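Local coordinates for anopheles Plasmodium-responsive Leucine-rich repeat protein 1B (Anopheles gambiae, PDB 4XGO) that probably takes part in the mosquito's response to Plasmodium, perhaps with LRIM1, and is seen here as its leucine-rich repeat domain, at residues Val178-Thr183 with Asn200-Val205; Asn169-Val174 with Leu185-Asn190; Ile110-Phe115 with His133-Leu138; Phe287-Ser292 with Arg315-Pro320. All blocks are in the same frame, centred on the assembly; numbering follows the deposited sequence.

Contact 1 (Val178-Thr183 with Asn200-Val205). Unlike the reference sequence in segment 200-205: V205 (reference Thr).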
loop_
_atom_site.group_PDB
_atom_site.type_symbol
_atom_site.label_atom_id
_atom_site.label_comp_id
_atom_site.label_asym_id
_atom_site.label_seq_id
_atom_site.Cartn_x
_atom_site.Cartn_y
_atom_site.Cartn_z
ATOM N N VAL A 178 28.827 0.069 -23.910
ATOM C CA VAL A 178 29.212 1.398 -23.456
ATOM C C VAL A 178 28.049 2.331 -23.794
ATOM O O VAL A 178 27.484 2.291 -24.900
ATOM C CB VAL A 178 30.538 1.863 -24.094
ATOM C CG1 VAL A 178 30.768 3.348 -23.886
ATOM C CG2 VAL A 178 31.706 1.066 -23.509
ATOM N N ASN A 179 27.663 3.126 -22.809
ATOM C CA ASN A 179 26.518 4.009 -22.937
ATOM C C ASN A 179 26.969 5.373 -22.464
ATOM O O ASN A 179 27.214 5.559 -21.283
ATOM C CB ASN A 179 25.338 3.463 -22.105
ATOM C CG ASN A 179 24.147 4.418 -22.045
ATOM O OD1 ASN A 179 24.247 5.586 -22.376
ATOM N ND2 ASN A 179 23.012 3.903 -21.611
ATOM N N VAL A 180 27.088 6.321 -23.391
ATOM C CA VAL A 180 27.541 7.678 -23.058
ATOM C C VAL A 180 26.393 8.617 -22.704
ATOM O O VAL A 180 26.630 9.731 -22.253
ATOM C CB VAL A 180 28.380 8.305 -24.210
ATOM C CG1 VAL A 180 29.390 7.296 -24.733
ATOM C CG2 VAL A 180 27.500 8.821 -25.343
ATOM N N GLU A 181 25.154 8.170 -22.909
ATOM C CA GLU A 181 23.982 8.983 -22.612
ATOM C C GLU A 181 23.495 8.869 -21.173
ATOM O O GLU A 181 22.793 9.764 -20.700
ATOM C CB GLU A 181 22.827 8.617 -23.546
ATOM C CG GLU A 181 23.107 8.934 -25.011
ATOM C CD GLU A 181 23.336 10.412 -25.244
ATOM O OE1 GLU A 181 24.276 10.755 -25.994
ATOM O OE2 GLU A 181 22.578 11.231 -24.666
ATOM N N LEU A 182 23.831 7.767 -20.506
ATOM C CA LEU A 182 23.343 7.510 -19.140
ATOM C C LEU A 182 23.822 8.597 -18.176
ATOM O O LEU A 182 25.026 8.791 -17.982
ATOM C CB LEU A 182 23.795 6.143 -18.647
ATOM C CG LEU A 182 23.306 5.700 -17.263
ATOM C CD1 LEU A 182 21.785 5.695 -17.190
ATOM C CD2 LEU A 182 23.854 4.329 -16.872
ATOM N N THR A 183 22.852 9.263 -17.564
ATOM C CA THR A 183 23.046 10.484 -16.782
ATOM C C THR A 183 22.733 10.250 -15.305
ATOM O O THR A 183 23.471 10.705 -14.435
ATOM C CB THR A 183 22.138 11.607 -17.364
ATOM O OG1 THR A 183 22.574 11.912 -18.703
ATOM C CG2 THR A 183 22.175 12.870 -16.544
ATOM N N ASN A 200 32.132 2.092 -18.234
ATOM C CA ASN A 200 31.300 2.056 -19.443
ATOM C C ASN A 200 30.221 3.149 -19.516
ATOM O O ASN A 200 29.451 3.192 -20.496
ATOM C CB ASN A 200 30.627 0.690 -19.576
ATOM C CG ASN A 200 31.615 -0.448 -19.719
ATOM O OD1 ASN A 200 32.738 -0.268 -20.184
ATOM N ND2 ASN A 200 31.190 -1.638 -19.323
ATOM N N TYR A 201 30.183 4.028 -18.504
ATOM C CA TYR A 201 29.166 5.085 -18.391
ATOM C C TYR A 201 29.795 6.460 -18.131
ATOM O O TYR A 201 29.652 7.037 -17.040
ATOM C CB TYR A 201 28.141 4.697 -17.311
ATOM C CG TYR A 201 27.648 3.307 -17.550
ATOM C CD1 TYR A 201 26.810 3.036 -18.619
ATOM C CD2 TYR A 201 28.086 2.249 -16.779
ATOM C CE1 TYR A 201 26.379 1.752 -18.887
ATOM C CE2 TYR A 201 27.665 0.954 -17.039
ATOM C CZ TYR A 201 26.816 0.711 -18.102
ATOM O OH TYR A 201 26.397 -0.570 -18.390
ATOM N N PRO A 202 30.492 7.010 -19.153
ATOM C CA PRO A 202 31.252 8.247 -18.954
ATOM C C PRO A 202 30.408 9.521 -18.858
ATOM O O PRO A 202 30.950 10.580 -18.518
ATOM C CB PRO A 202 32.172 8.290 -20.181
ATOM C CG PRO A 202 31.447 7.521 -21.225
ATOM C CD PRO A 202 30.721 6.430 -20.491
ATOM N N GLY A 203 29.104 9.422 -19.142
ATOM C CA GLY A 203 28.215 10.575 -19.118
ATOM C C GLY A 203 27.500 10.784 -17.789
ATOM O O GLY A 203 26.700 11.709 -17.643
ATOM N N LEU A 204 27.770 9.915 -16.824
ATOM C CA LEU A 204 27.044 9.920 -15.565
ATOM C C LEU A 204 27.210 11.231 -14.825
ATOM O O LEU A 204 28.326 11.767 -14.724
ATOM C CB LEU A 204 27.502 8.767 -14.680
ATOM C CG LEU A 204 26.939 7.389 -15.010
ATOM C CD1 LEU A 204 27.686 6.358 -14.178
ATOM C CD2 LEU A 204 25.443 7.362 -14.691
ATOM N N VAL A 205 26.081 11.745 -14.348
ATOM C CA VAL A 205 26.011 12.957 -13.544
ATOM C C VAL A 205 25.680 12.643 -12.083
ATOM O O VAL A 205 26.269 13.225 -11.164
ATOM C CB VAL A 205 24.973 13.937 -14.140
ATOM C CG1 VAL A 205 24.820 15.174 -13.260
ATOM C CG2 VAL A 205 25.401 14.330 -15.547
HETATM O O HOH W 1 27.145 7.500 -19.230
#
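L182 and T183 have the most surface buried in this contact between the loops that lead into strands 184-186 and 206-208, equivalent places in consecutive coils of the leucine-rich repeat solenoid. The side chain of L182 runs alongside that of L204, pointing the same way, with CG of L182 3.7 Å from CD2 of L204. Its CD2 branch comes obliquely to the Y201 ring, nearest CD1, and CB of N179 packs beside the same part of that ring, 3.8 Å from CE1. With CG anti to the backbone N (chi1 -177°), L182 reaches inward to both partners.

T183 works through backbone and side chain together. Its O takes the N-H of V205 at 2.8 Å, in the carbonyl plane and on a lone pair, while CG2 of T183 and CG2 of V205 lie side by side, 3.7 Å apart. At the far end a second direct bond, N179 N to N200 O at 2.9 Å, is nearly straight (169°). Between the two, where the Y201-L204 type I turn bends, water 1 donates to N179 O and L182 O and accepts from G203 N at 2.7 Å. N179 OD1 also receives L182 N in an Asx motif, and its ND2 reaches P158 O and V161 O of the preceding coil.

Two direct backbone bonds and one water thus link polar groups of neighbouring coils, with L182 packing on Y201 and L204 beside them.

Contact 2 (Asn169-Val174 with Leu185-Asn190)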
loop_
_atom_site.group_PDB
_atom_site.type_symbol
_atom_site.label_atom_id
_atom_site.label_comp_id
_atom_site.label_asym_id
_atom_site.label_seq_id
_atom_site.Cartn_x
_atom_site.Cartn_y
_atom_site.Cartn_z
ATOM N N ASN A 169 16.869 -4.014 -5.456
ATOM C CA ASN A 169 16.915 -5.349 -6.073
ATOM C C ASN A 169 17.980 -6.149 -5.311
ATOM O O ASN A 169 18.287 -5.793 -4.171
ATOM C CB ASN A 169 17.213 -5.222 -7.564
ATOM C CG ASN A 169 15.956 -4.989 -8.385
ATOM O OD1 ASN A 169 15.217 -5.931 -8.700
ATOM N ND2 ASN A 169 15.692 -3.726 -8.709
ATOM N N THR A 170 18.515 -7.207 -5.906
ATOM C CA THR A 170 19.662 -7.941 -5.330
ATOM C C THR A 170 20.803 -7.992 -6.339
ATOM O O THR A 170 21.472 -9.038 -6.525
ATOM C CB THR A 170 19.277 -9.373 -4.879
ATOM O OG1 THR A 170 18.775 -10.142 -5.981
ATOM C CG2 THR A 170 18.220 -9.319 -3.807
ATOM N N ILE A 171 21.031 -6.869 -7.007
ATOM C CA ILE A 171 21.949 -6.829 -8.136
ATOM C C ILE A 171 23.401 -6.960 -7.664
ATOM O O ILE A 171 23.829 -6.216 -6.785
ATOM C CB ILE A 171 21.748 -5.531 -8.936
ATOM C CG1 ILE A 171 20.376 -5.558 -9.620
ATOM C CG2 ILE A 171 22.821 -5.317 -9.977
ATOM C CD1 ILE A 171 19.885 -4.188 -10.051
ATOM N N ASN A 172 24.118 -7.930 -8.232
ATOM C CA ASN A 172 25.579 -8.049 -8.025
ATOM C C ASN A 172 26.416 -7.959 -9.305
ATOM O O ASN A 172 27.645 -7.960 -9.248
ATOM C CB ASN A 172 25.889 -9.324 -7.258
ATOM C CG ASN A 172 25.299 -10.564 -7.904
ATOM O OD1 ASN A 172 25.061 -10.615 -9.101
ATOM N ND2 ASN A 172 25.056 -11.576 -7.094
ATOM N N VAL A 173 25.747 -7.897 -10.456
ATOM C CA VAL A 173 26.395 -7.814 -11.752
ATOM C C VAL A 173 25.710 -6.771 -12.621
ATOM O O VAL A 173 24.497 -6.821 -12.806
ATOM C CB VAL A 173 26.307 -9.174 -12.491
ATOM C CG1 VAL A 173 26.790 -9.061 -13.932
ATOM C CG2 VAL A 173 27.101 -10.237 -11.738
ATOM N N VAL A 174 26.508 -5.876 -13.183
ATOM C CA VAL A 174 26.039 -4.912 -14.164
ATOM C C VAL A 174 26.753 -5.194 -15.477
ATOM O O VAL A 174 27.985 -5.360 -15.490
ATOM C CB VAL A 174 26.356 -3.478 -13.721
ATOM C CG1 VAL A 174 25.966 -2.479 -14.805
ATOM C CG2 VAL A 174 25.681 -3.160 -12.399
ATOM N N LEU A 185 21.798 7.249 -12.534
ATOM C CA LEU A 185 21.769 5.819 -12.233
ATOM C C LEU A 185 21.527 5.600 -10.733
ATOM O O LEU A 185 22.369 5.975 -9.877
ATOM C CB LEU A 185 23.078 5.157 -12.637
ATOM C CG LEU A 185 23.218 3.650 -12.441
ATOM C CD1 LEU A 185 22.125 2.904 -13.174
ATOM C CD2 LEU A 185 24.604 3.212 -12.906
ATOM N N LYS A 186 20.396 4.974 -10.419
ATOM C CA LYS A 186 20.037 4.696 -9.043
ATOM C C LYS A 186 20.128 3.200 -8.828
ATOM O O LYS A 186 19.357 2.428 -9.416
ATOM C CB LYS A 186 18.616 5.164 -8.756
ATOM C CG LYS A 186 18.305 6.562 -9.182
ATOM C CD LYS A 186 19.189 7.577 -8.541
ATOM C CE LYS A 186 18.883 7.758 -7.060
ATOM N NZ LYS A 186 17.520 8.321 -6.794
ATOM N N LEU A 187 21.113 2.803 -8.019
ATOM C CA LEU A 187 21.390 1.406 -7.676
ATOM C C LEU A 187 21.414 1.156 -6.167
ATOM O O LEU A 187 21.921 0.130 -5.708
ATOM C CB LEU A 187 22.714 0.951 -8.316
ATOM C CG LEU A 187 22.647 0.703 -9.821
ATOM C CD1 LEU A 187 24.005 0.545 -10.464
ATOM C CD2 LEU A 187 21.773 -0.484 -10.083
ATOM N N GLN A 188 20.848 2.076 -5.388
ATOM C CA GLN A 188 20.880 1.931 -3.932
ATOM C C GLN A 188 20.066 0.710 -3.503
ATOM O O GLN A 188 19.092 0.338 -4.188
ATOM C CB GLN A 188 20.402 3.207 -3.230
ATOM C CG GLN A 188 18.942 3.583 -3.383
ATOM C CD GLN A 188 18.622 4.402 -4.625
ATOM O OE1 GLN A 188 19.405 4.469 -5.574
ATOM N NE2 GLN A 188 17.459 5.070 -4.603
ATOM N N HIS A 189 20.504 0.055 -2.429
ATOM C CA HIS A 189 19.840 -1.125 -1.885
ATOM C C HIS A 189 19.955 -2.271 -2.883
ATOM O O HIS A 189 18.957 -2.743 -3.445
ATOM C CB HIS A 189 18.373 -0.854 -1.491
ATOM C CG HIS A 189 18.208 0.087 -0.330
ATOM N ND1 HIS A 189 18.258 -0.322 0.990
ATOM C CD2 HIS A 189 18.001 1.423 -0.298
ATOM C CE1 HIS A 189 18.081 0.728 1.778
ATOM N NE2 HIS A 189 17.937 1.797 1.020
ATOM N N ASN A 190 21.201 -2.686 -3.117
ATOM C CA ASN A 190 21.508 -3.823 -3.950
ATOM C C ASN A 190 22.636 -4.629 -3.318
ATOM O O ASN A 190 22.902 -4.463 -2.120
ATOM C CB ASN A 190 21.813 -3.378 -5.382
ATOM C CG ASN A 190 20.547 -3.272 -6.214
ATOM O OD1 ASN A 190 19.841 -4.269 -6.394
ATOM N ND2 ASN A 190 20.211 -2.063 -6.652
#
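T170 and N190 bring their CA atoms to 4.7 Å where the 169-171 bend passes N190, and from there the two chains separate toward strands 173-175 and 184-186. N190 has the most surface buried here, and it belongs to the asparagine ladder of leucine-rich repeats, in which an asparagine in the turn that follows the strand fills that turn with its amide.

I171 lies side by side with N190, pointing the same way. Its CG1 is anti to the carbonyl carbon (chi1 -68°), which carries CD1 along the amide, 4.0 Å from N190 ND2, and on toward CD2 of L187 at 4.2 Å. L155 of strand 154-156 touches both aliphatic chains.

The amide itself spans the coils. I171 N points at N190 OD1 at 2.9 Å, although that oxygen stands too near a neighbour in the model for its position to be certain. On the other arm ND2 gives a bond to L187 O at 2.9 Å and 166°, L187 O lying in the amide plane while the donor sits well above the plane of that carbonyl; ND2 also reaches A166 O. A weak bond of 3.2 Å joins N169 N to H189 O.

N169 repeats the pattern one coil earlier, with OD1 on L152 N and ND2 on V147 O and A166 O, and N212 ND2 meets L187 O one coil later. Backbone carbonyls in this buried region thus receive amide N-H groups from successive coils, L187 O from N190 and N212, A166 O from N169 and N190.

Contact 3 (Ile110-Phe115 with His133-Leu138)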
loop_
_atom_site.group_PDB
_atom_site.type_symbol
_atom_site.label_atom_id
_atom_site.label_comp_id
_atom_site.label_asym_id
_atom_site.label_seq_id
_atom_site.Cartn_x
_atom_site.Cartn_y
_atom_site.Cartn_z
ATOM N N ILE A 110 10.082 -11.144 -17.586
ATOM C CA ILE A 110 9.797 -10.605 -18.912
ATOM C C ILE A 110 10.636 -11.392 -19.886
ATOM O O ILE A 110 11.867 -11.298 -19.849
ATOM C CB ILE A 110 10.244 -9.136 -19.052
ATOM C CG1 ILE A 110 9.547 -8.242 -18.029
ATOM C CG2 ILE A 110 10.015 -8.637 -20.477
ATOM C CD1 ILE A 110 8.053 -8.163 -18.152
ATOM N N GLU A 111 9.994 -12.155 -20.769
ATOM C CA GLU A 111 10.746 -12.957 -21.746
ATOM C C GLU A 111 11.403 -12.076 -22.803
ATOM O O GLU A 111 10.933 -10.982 -23.114
ATOM C CB GLU A 111 9.863 -14.003 -22.417
ATOM C CG GLU A 111 9.134 -14.928 -21.449
ATOM C CD GLU A 111 10.055 -15.654 -20.483
ATOM O OE1 GLU A 111 11.273 -15.842 -20.761
ATOM O OE2 GLU A 111 9.547 -16.054 -19.429
ATOM N N ASP A 112 12.499 -12.575 -23.358
ATOM C CA ASP A 112 13.358 -11.781 -24.223
ATOM C C ASP A 112 12.705 -11.274 -25.521
ATOM O O ASP A 112 13.171 -10.285 -26.062
ATOM C CB ASP A 112 14.652 -12.538 -24.541
ATOM C CG ASP A 112 15.563 -12.686 -23.337
ATOM O OD1 ASP A 112 15.246 -12.191 -22.218
ATOM O OD2 ASP A 112 16.640 -13.295 -23.521
ATOM N N ASP A 113 11.647 -11.926 -26.009
ATOM C CA ASP A 113 10.968 -11.469 -27.243
ATOM C C ASP A 113 9.801 -10.483 -26.993
ATOM O O ASP A 113 9.170 -10.002 -27.931
ATOM C CB ASP A 113 10.543 -12.657 -28.125
ATOM C CG ASP A 113 9.518 -13.585 -27.467
ATOM O OD1 ASP A 113 9.116 -13.374 -26.302
ATOM O OD2 ASP A 113 9.133 -14.575 -28.141
ATOM N N THR A 114 9.556 -10.145 -25.729
ATOM C CA THR A 114 8.386 -9.351 -25.353
ATOM C C THR A 114 8.352 -8.025 -26.123
ATOM O O THR A 114 7.294 -7.619 -26.638
ATOM C CB THR A 114 8.372 -9.095 -23.828
ATOM O OG1 THR A 114 8.318 -10.352 -23.144
ATOM C CG2 THR A 114 7.170 -8.273 -23.415
ATOM N N PHE A 115 9.509 -7.376 -26.238
ATOM C CA PHE A 115 9.595 -6.035 -26.825
ATOM C C PHE A 115 10.265 -5.993 -28.203
ATOM O O PHE A 115 10.794 -4.954 -28.614
ATOM C CB PHE A 115 10.291 -5.102 -25.817
ATOM C CG PHE A 115 9.536 -4.946 -24.527
ATOM C CD1 PHE A 115 8.313 -4.278 -24.497
ATOM C CD2 PHE A 115 10.034 -5.459 -23.335
ATOM C CE1 PHE A 115 7.608 -4.133 -23.319
ATOM C CE2 PHE A 115 9.326 -5.318 -22.155
ATOM C CZ PHE A 115 8.114 -4.656 -22.146
ATOM N N HIS A 133 14.062 -11.765 -13.993
ATOM C CA HIS A 133 14.654 -11.669 -15.296
ATOM C C HIS A 133 13.955 -10.603 -16.127
ATOM O O HIS A 133 12.741 -10.647 -16.289
ATOM C CB HIS A 133 14.520 -13.004 -16.035
ATOM C CG HIS A 133 15.094 -12.977 -17.412
ATOM N ND1 HIS A 133 16.444 -13.147 -17.656
ATOM C CD2 HIS A 133 14.522 -12.743 -18.615
ATOM C CE1 HIS A 133 16.666 -13.065 -18.958
ATOM N NE2 HIS A 133 15.519 -12.810 -19.559
ATOM N N VAL A 134 14.744 -9.666 -16.639
ATOM C CA VAL A 134 14.339 -8.783 -17.708
ATOM C C VAL A 134 15.601 -8.281 -18.412
ATOM O O VAL A 134 16.442 -7.628 -17.786
ATOM C CB VAL A 134 13.445 -7.612 -17.244
ATOM C CG1 VAL A 134 14.088 -6.806 -16.126
ATOM C CG2 VAL A 134 13.092 -6.736 -18.439
ATOM N N ASP A 135 15.743 -8.613 -19.692
ATOM C CA ASP A 135 16.917 -8.182 -20.463
ATOM C C ASP A 135 16.626 -6.856 -21.153
ATOM O O ASP A 135 16.180 -6.815 -22.313
ATOM C CB ASP A 135 17.354 -9.239 -21.490
ATOM C CG ASP A 135 18.682 -8.879 -22.164
ATOM O OD1 ASP A 135 19.134 -7.726 -22.026
ATOM O OD2 ASP A 135 19.292 -9.755 -22.828
ATOM N N LEU A 136 16.866 -5.766 -20.422
ATOM C CA LEU A 136 16.606 -4.423 -20.933
ATOM C C LEU A 136 17.524 -4.062 -22.094
ATOM O O LEU A 136 17.167 -3.242 -22.936
ATOM C CB LEU A 136 16.775 -3.375 -19.815
ATOM C CG LEU A 136 15.912 -3.548 -18.569
ATOM C CD1 LEU A 136 16.453 -2.689 -17.419
ATOM C CD2 LEU A 136 14.459 -3.215 -18.898
ATOM N N ALA A 137 18.695 -4.695 -22.140
ATOM C CA ALA A 137 19.715 -4.396 -23.151
ATOM C C ALA A 137 19.271 -4.745 -24.570
ATOM O O ALA A 137 19.821 -4.240 -25.540
ATOM C CB ALA A 137 21.016 -5.112 -22.809
ATOM N N LEU A 138 18.258 -5.594 -24.682
ATOM C CA LEU A 138 17.620 -5.894 -25.957
ATOM C C LEU A 138 16.782 -4.764 -26.536
ATOM O O LEU A 138 16.394 -4.832 -27.703
ATOM C CB LEU A 138 16.714 -7.116 -25.797
ATOM C CG LEU A 138 17.460 -8.437 -25.751
ATOM C CD1 LEU A 138 16.494 -9.573 -25.428
ATOM C CD2 LEU A 138 18.179 -8.676 -27.080
HETATM O O HOH W 2 13.729 -10.073 -21.176
HETATM O O HOH W 3 18.701 -12.907 -21.699
#
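H133 and D112 join two successive coils of the leucine-rich repeat solenoid, in the loops that follow strands 99-101 and 123-125. Two direct hydrogen bonds cross between them. H133 NE2 donates to D112 OD1 at 2.7 Å, almost straight at 170°; the carboxylate oxygen lies in the ring plane and is met on its syn side, somewhat out of the carboxylate plane, and the two flat groups are turned only 27° apart. The ring extends across because CG of H133 is anti to the backbone N (chi1 179°), and its ND1 is hydrogen-bonded to a glycerol, probably from the crystallisation liquor. The second bond is of backbone atoms, I110 N to H133 O at 3.0 Å.

Water extends this network. Water 2 donates to I110 O and to D112 OD1 and accepts from D135 N, so OD1 is gripped by imidazole and water together. Water 3 donates to D112 OD2 and, weakly, to D135 OD2, bridging two carboxylates whose OD2 atoms come within 4.5 Å of each other.

Apolar packing flanks the polar pair. On the inner side I110 and V134 run side by side, pointing the same way, with CB of I110 3.8 Å from CG2 of V134. At the surface L138 crosses D112 at about a right angle, its CD1 resting 3.6 Å from D112 CB and 3.5 Å from D112 O.

Contact 4 (Phe287-Ser292 with Arg315-Pro320)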
loop_
_atom_site.group_PDB
_atom_site.type_symbol
_atom_site.label_atom_id
_atom_site.label_comp_id
_atom_site.label_asym_id
_atom_site.label_seq_id
_atom_site.Cartn_x
_atom_site.Cartn_y
_atom_site.Cartn_z
ATOM N N PHE A 287 41.858 13.519 9.081
ATOM C CA PHE A 287 41.375 13.834 7.751
ATOM C C PHE A 287 41.787 15.274 7.456
ATOM O O PHE A 287 41.844 16.095 8.364
ATOM C CB PHE A 287 39.850 13.701 7.707
ATOM C CG PHE A 287 39.257 14.033 6.377
ATOM C CD1 PHE A 287 39.486 13.223 5.283
ATOM C CD2 PHE A 287 38.487 15.180 6.219
ATOM C CE1 PHE A 287 38.940 13.543 4.043
ATOM C CE2 PHE A 287 37.954 15.510 4.987
ATOM C CZ PHE A 287 38.167 14.690 3.905
ATOM N N LYS A 288 42.082 15.573 6.197
ATOM C CA LYS A 288 42.564 16.891 5.812
ATOM C C LYS A 288 41.717 17.485 4.700
ATOM O O LYS A 288 41.251 16.774 3.822
ATOM C CB LYS A 288 44.007 16.802 5.321
ATOM C CG LYS A 288 44.982 16.329 6.383
ATOM C CD LYS A 288 46.384 16.188 5.814
ATOM C CE LYS A 288 47.408 16.073 6.924
ATOM N NZ LYS A 288 48.724 15.599 6.406
ATOM N N LEU A 289 41.537 18.802 4.762
ATOM C CA LEU A 289 40.990 19.571 3.653
ATOM C C LEU A 289 41.842 20.833 3.483
ATOM O O LEU A 289 42.495 21.283 4.423
ATOM C CB LEU A 289 39.535 19.963 3.920
ATOM C CG LEU A 289 38.445 18.886 3.943
ATOM C CD1 LEU A 289 37.115 19.522 4.318
ATOM C CD2 LEU A 289 38.329 18.159 2.608
ATOM N N SER A 290 41.840 21.391 2.279
ATOM C CA SER A 290 42.469 22.693 2.038
ATOM C C SER A 290 41.517 23.802 2.505
ATOM O O SER A 290 40.470 23.521 3.087
ATOM C CB SER A 290 42.788 22.860 0.555
ATOM O OG SER A 290 41.611 23.200 -0.156
ATOM N N THR A 291 41.858 25.058 2.235
ATOM C CA THR A 291 41.071 26.189 2.736
ATOM C C THR A 291 40.064 26.720 1.705
ATOM O O THR A 291 39.941 27.936 1.519
ATOM C CB THR A 291 42.001 27.341 3.163
ATOM O OG1 THR A 291 42.796 27.736 2.042
ATOM C CG2 THR A 291 42.919 26.909 4.294
ATOM N N SER A 292 39.330 25.816 1.057
ATOM C CA SER A 292 38.393 26.191 -0.009
ATOM C C SER A 292 37.074 26.732 0.547
ATOM O O SER A 292 36.519 26.179 1.501
ATOM C CB SER A 292 38.115 24.991 -0.921
ATOM O OG SER A 292 37.408 25.376 -2.093
ATOM N N ARG A 315 40.088 25.205 11.240
ATOM C CA ARG A 315 40.901 26.343 10.795
ATOM C C ARG A 315 40.849 26.544 9.272
ATOM O O ARG A 315 41.016 27.663 8.794
ATOM C CB ARG A 315 42.356 26.204 11.274
ATOM C CG ARG A 315 42.532 26.449 12.769
ATOM C CD ARG A 315 44.000 26.493 13.179
ATOM N NE ARG A 315 44.642 25.186 13.079
ATOM N N ASN A 316 40.606 25.469 8.520
ATOM C CA ASN A 316 40.523 25.549 7.056
ATOM C C ASN A 316 39.099 25.660 6.489
ATOM O O ASN A 316 38.903 26.237 5.419
ATOM C CB ASN A 316 41.248 24.352 6.424
ATOM C CG ASN A 316 42.742 24.369 6.694
ATOM O OD1 ASN A 316 43.229 25.117 7.547
ATOM N ND2 ASN A 316 43.479 23.548 5.962
ATOM N N VAL A 317 38.117 25.104 7.192
ATOM C CA VAL A 317 36.716 25.168 6.770
ATOM C C VAL A 317 36.012 26.378 7.396
ATOM O O VAL A 317 36.328 26.773 8.519
ATOM C CB VAL A 317 35.981 23.862 7.153
ATOM C CG1 VAL A 317 34.489 23.954 6.864
ATOM C CG2 VAL A 317 36.602 22.680 6.420
ATOM N N ALA A 318 35.063 26.962 6.660
ATOM C CA ALA A 318 34.249 28.082 7.150
ATOM C C ALA A 318 33.337 27.648 8.300
ATOM O O ALA A 318 32.801 26.532 8.295
ATOM C CB ALA A 318 33.416 28.667 6.016
ATOM N N GLN A 319 33.149 28.553 9.263
ATOM C CA GLN A 319 32.438 28.272 10.518
ATOM C C GLN A 319 31.090 27.558 10.392
ATOM O O GLN A 319 30.800 26.642 11.162
ATOM N N PRO A 320 30.273 27.969 9.413
ATOM C CA PRO A 320 28.913 27.472 9.208
ATOM C C PRO A 320 28.787 26.158 8.424
ATOM O O PRO A 320 27.709 25.563 8.415
#
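The amide of N316 has the methyl group of T291 over one face and L289 O at its N-H edge. CG2 of T291 sits almost directly above the amide carbon, 3.5 Å from N316 CG, so the methyl covers OD1 and ND2 about equally. This is the C-terminal end of the leucine-rich repeat solenoid, where helix 307-316 closes the last coils; C307 at its start is disulfide-bonded to C341.

In its own plane the amide is fixed by a single bond across the contact: N316 ND2 donates to L289 O at 2.9 Å and 157°, and the acceptor lies close to the amide plane. Placed anti to the carbonyl carbon (chi1 -65°), CG of N316 turns its amide back over the 289-291 backbone, while CB approaches S290 O at 3.5 Å. The hydroxyls of S290 and S292 are engaged elsewhere, S290 OG with D272 OD1 and S292 OG with D272 O, which ties the loop to the coil before it.

Beside the amide, toward the next residue, the contact becomes apolar. L289 meets V317 obliquely, CD1 of L289 3.8 Å from CG2 of V317, and L289 also packs on F271, L295 and L313, the last on the helix itself. As the chain leaves the helix, the carbonyl of N316 faces the loop: T291 CA lies 3.4 Å from N316 O in a CA-H...O contact with 150° at the hydrogen.

Overall arrangement
Contacts 1, 2 and 3 each join neighbouring coils of the solenoid, whereas contact 4 sets a late loop against the end of helix 307-316. Contact 2 is buried, and there side-chain amides make the polar links, whereas contacts 1 and 3 are partly buried and use water beside direct bonds. Contact 4, at the surface, has one hydrogen bond and a methyl over an amide. The segments of contacts 1 and 2 alternate along the chain and touch, L204 CD2 lying 3.8 Å from L185 CB, and the two contacts share the coil of strand 184-186. Contacts 3 and 4 lie on opposite sides of the chain's centre, their centres about 50 Å apart.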